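PDB 4QRK: hypothetical protein from Clostridium sporogenes ATCC 15579, which is of unknown function but may take part in cell adhesion, as a right-handed beta-helix protein of the DUF2154 family. Local coordinates for residues E54-P59 with P77-G82. Residues are numbered along the deposited sequence; the frame is centred on the assembly and turned at random.
Sequences ENEWKP and PGLKSG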
loop_
_atom_site.group_PDB
_atom_site.type_symbol
_atom_site.label_atom_id
_atom_site.label_comp_id
_atom_site.label_asym_id
_atom_site.label_seq_id
_atom_site.Cartn_x
_atom_site.Cartn_y
_atom_site.Cartn_z
ATOM N N GLU A 54 -7.616 -19.641 10.379
ATOM C CA GLU A 54 -7.781 -19.600 11.820
ATOM C C GLU A 54 -8.936 -18.658 12.088
ATOM O O GLU A 54 -8.922 -17.514 11.630
ATOM C CB GLU A 54 -6.511 -19.059 12.499
ATOM C CG GLU A 54 -5.238 -19.679 12.003
ATOM C CD GLU A 54 -5.283 -21.194 12.041
ATOM O OE1 GLU A 54 -5.542 -21.768 13.112
ATOM O OE2 GLU A 54 -5.083 -21.816 10.980
ATOM N N ASN A 55 -9.927 -19.130 12.840
ATOM C CA ASN A 55 -11.115 -18.327 13.109
ATOM C C ASN A 55 -10.785 -17.035 13.799
ATOM O O ASN A 55 -11.451 -16.035 13.593
ATOM C CB ASN A 55 -12.170 -19.132 13.907
ATOM C CG ASN A 55 -12.793 -20.214 13.079
ATOM O OD1 ASN A 55 -12.844 -20.110 11.849
ATOM N ND2 ASN A 55 -13.253 -21.270 13.726
ATOM N N GLU A 56 -9.728 -17.036 14.587
ATOM C CA GLU A 56 -9.292 -15.820 15.263
ATOM C C GLU A 56 -8.809 -14.728 14.304
ATOM O O GLU A 56 -8.626 -13.589 14.703
ATOM C CB GLU A 56 -8.149 -16.147 16.229
ATOM C CG GLU A 56 -8.333 -17.462 16.993
ATOM C CD GLU A 56 -7.652 -18.636 16.307
ATOM O OE1 GLU A 56 -6.407 -18.595 16.191
ATOM O OE2 GLU A 56 -8.354 -19.580 15.877
ATOM N N TRP A 57 -8.542 -15.071 13.050
ATOM C CA TRP A 57 -8.022 -14.083 12.094
ATOM C C TRP A 57 -9.143 -13.402 11.284
ATOM O O TRP A 57 -8.859 -12.529 10.449
ATOM C CB TRP A 57 -7.045 -14.748 11.137
ATOM C CG TRP A 57 -5.767 -15.188 11.773
ATOM C CD1 TRP A 57 -5.307 -14.888 13.027
ATOM C CD2 TRP A 57 -4.754 -16.014 11.163
ATOM N NE1 TRP A 57 -4.059 -15.468 13.222
ATOM C CE2 TRP A 57 -3.707 -16.157 12.095
ATOM C CE3 TRP A 57 -4.636 -16.640 9.922
ATOM C CZ2 TRP A 57 -2.562 -16.889 11.813
ATOM C CZ3 TRP A 57 -3.486 -17.361 9.642
ATOM C CH2 TRP A 57 -2.477 -17.486 10.582
ATOM N N LYS A 58 -10.390 -13.799 11.564
ATOM C CA LYS A 58 -11.581 -13.288 10.886
ATOM C C LYS A 58 -11.481 -11.793 10.766
ATOM O O LYS A 58 -11.372 -11.104 11.779
ATOM C CB LYS A 58 -12.842 -13.631 11.681
ATOM C CG LYS A 58 -14.126 -13.237 10.955
ATOM C CD LYS A 58 -15.438 -13.549 11.754
ATOM C CE LYS A 58 -16.597 -12.717 11.199
ATOM N NZ LYS A 58 -17.040 -13.141 9.850
ATOM N N PRO A 59 -11.494 -11.271 9.532
ATOM C CA PRO A 59 -11.315 -9.824 9.419
ATOM C C PRO A 59 -12.520 -9.066 9.973
ATOM O O PRO A 59 -13.679 -9.533 9.889
ATOM C CB PRO A 59 -11.205 -9.577 7.899
ATOM C CG PRO A 59 -11.264 -10.866 7.247
ATOM C CD PRO A 59 -11.712 -11.917 8.229
ATOM N N PRO A 77 -7.897 -9.467 13.567
ATOM C CA PRO A 77 -7.789 -9.425 15.030
ATOM C C PRO A 77 -6.346 -9.715 15.467
ATOM O O PRO A 77 -5.719 -10.719 15.044
ATOM C CB PRO A 77 -8.710 -10.570 15.506
ATOM C CG PRO A 77 -9.710 -10.804 14.357
ATOM C CD PRO A 77 -8.871 -10.473 13.100
ATOM N N GLY A 78 -5.816 -8.809 16.286
ATOM C CA GLY A 78 -4.508 -9.007 16.860
ATOM C C GLY A 78 -4.499 -10.324 17.605
ATOM O O GLY A 78 -5.444 -10.658 18.337
ATOM N N LEU A 79 -3.454 -11.103 17.366
ATOM C CA LEU A 79 -3.086 -12.137 18.309
ATOM C C LEU A 79 -1.931 -11.529 19.092
ATOM O O LEU A 79 -0.837 -11.363 18.559
ATOM C CB LEU A 79 -2.689 -13.445 17.612
ATOM C CG LEU A 79 -3.768 -14.262 16.878
ATOM C CD1 LEU A 79 -3.136 -15.518 16.303
ATOM C CD2 LEU A 79 -4.928 -14.637 17.792
ATOM N N LYS A 80 -2.211 -11.136 20.334
ATOM C CA LYS A 80 -1.205 -10.552 21.219
ATOM C C LYS A 80 -0.074 -11.563 21.385
ATOM O O LYS A 80 1.092 -11.193 21.516
ATOM C CB LYS A 80 -1.823 -10.201 22.578
ATOM N N SER A 81 -0.468 -12.838 21.412
ATOM C CA SER A 81 0.400 -13.988 21.142
ATOM C C SER A 81 1.651 -14.177 21.985
ATOM O O SER A 81 2.202 -13.251 22.585
ATOM C CB SER A 81 0.844 -13.979 19.673
ATOM O OG SER A 81 -0.124 -14.566 18.825
ATOM N N GLY A 82 2.062 -15.436 22.018
ATOM C CA GLY A 82 3.447 -15.805 22.178
ATOM C C GLY A 82 3.833 -16.227 20.771
ATOM O O GLY A 82 4.158 -15.380 19.938
#
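Pro77 and Leu79 pack against Glu56 and Trp57 in a loop-to-loop contact made without a hydrogen bond, at one end of the beta-helix. Residues 54-59 link strand 46-52 to strand 60-66, and residues 77-82 leave strand 69-75 on the way to strand 91-98. The backbones come nearest at Trp57 and Pro77, whose CA atoms are 5.5 Å apart.

The first loop is shaped by a short 3-10 turn over Asn55 to Trp57, in which Trp57 N bonds to Glu54 O at 2.9 Å. The ring of Pro77 lies against carbonyl oxygens of the turn itself: Pro77 CG is 3.0 Å from Glu56 O, while Pro77 CD sits 3.4 Å from Trp57 O.

Leu79 continues the contact with its two methyl branches divided between neighbours. Leu79 CD1 comes up at the edge of the Trp57 indole, near the ring plane, 3.2 Å from Trp57 NE1; Leu79 CD2 turns to the aliphatic base of Glu56, 3.9 Å from Glu56 CB. The indole is brought to Leu79 by a chi1 of -69°, which sets Trp57 CG anti to its carbonyl carbon even though CB heads off from the second loop. Leucine and tryptophan side chains cross at about a right angle. On one indole face, Glu54 CG rests 3.5 Å above the plane, toward the rim. Leu79 is poorly ordered and touches a crystal neighbour, so its part of the contact is less certain.

Beyond the two loops, the indole of Trp57 also meets Val33, Lys89 and Asn91, and Lys58 NZ forms a salt bridge with Glu13. Both loops cross between the two sheets, and their contact packs neighbouring crossovers together at the N-terminal, antiparallel end of a right-handed beta-helix.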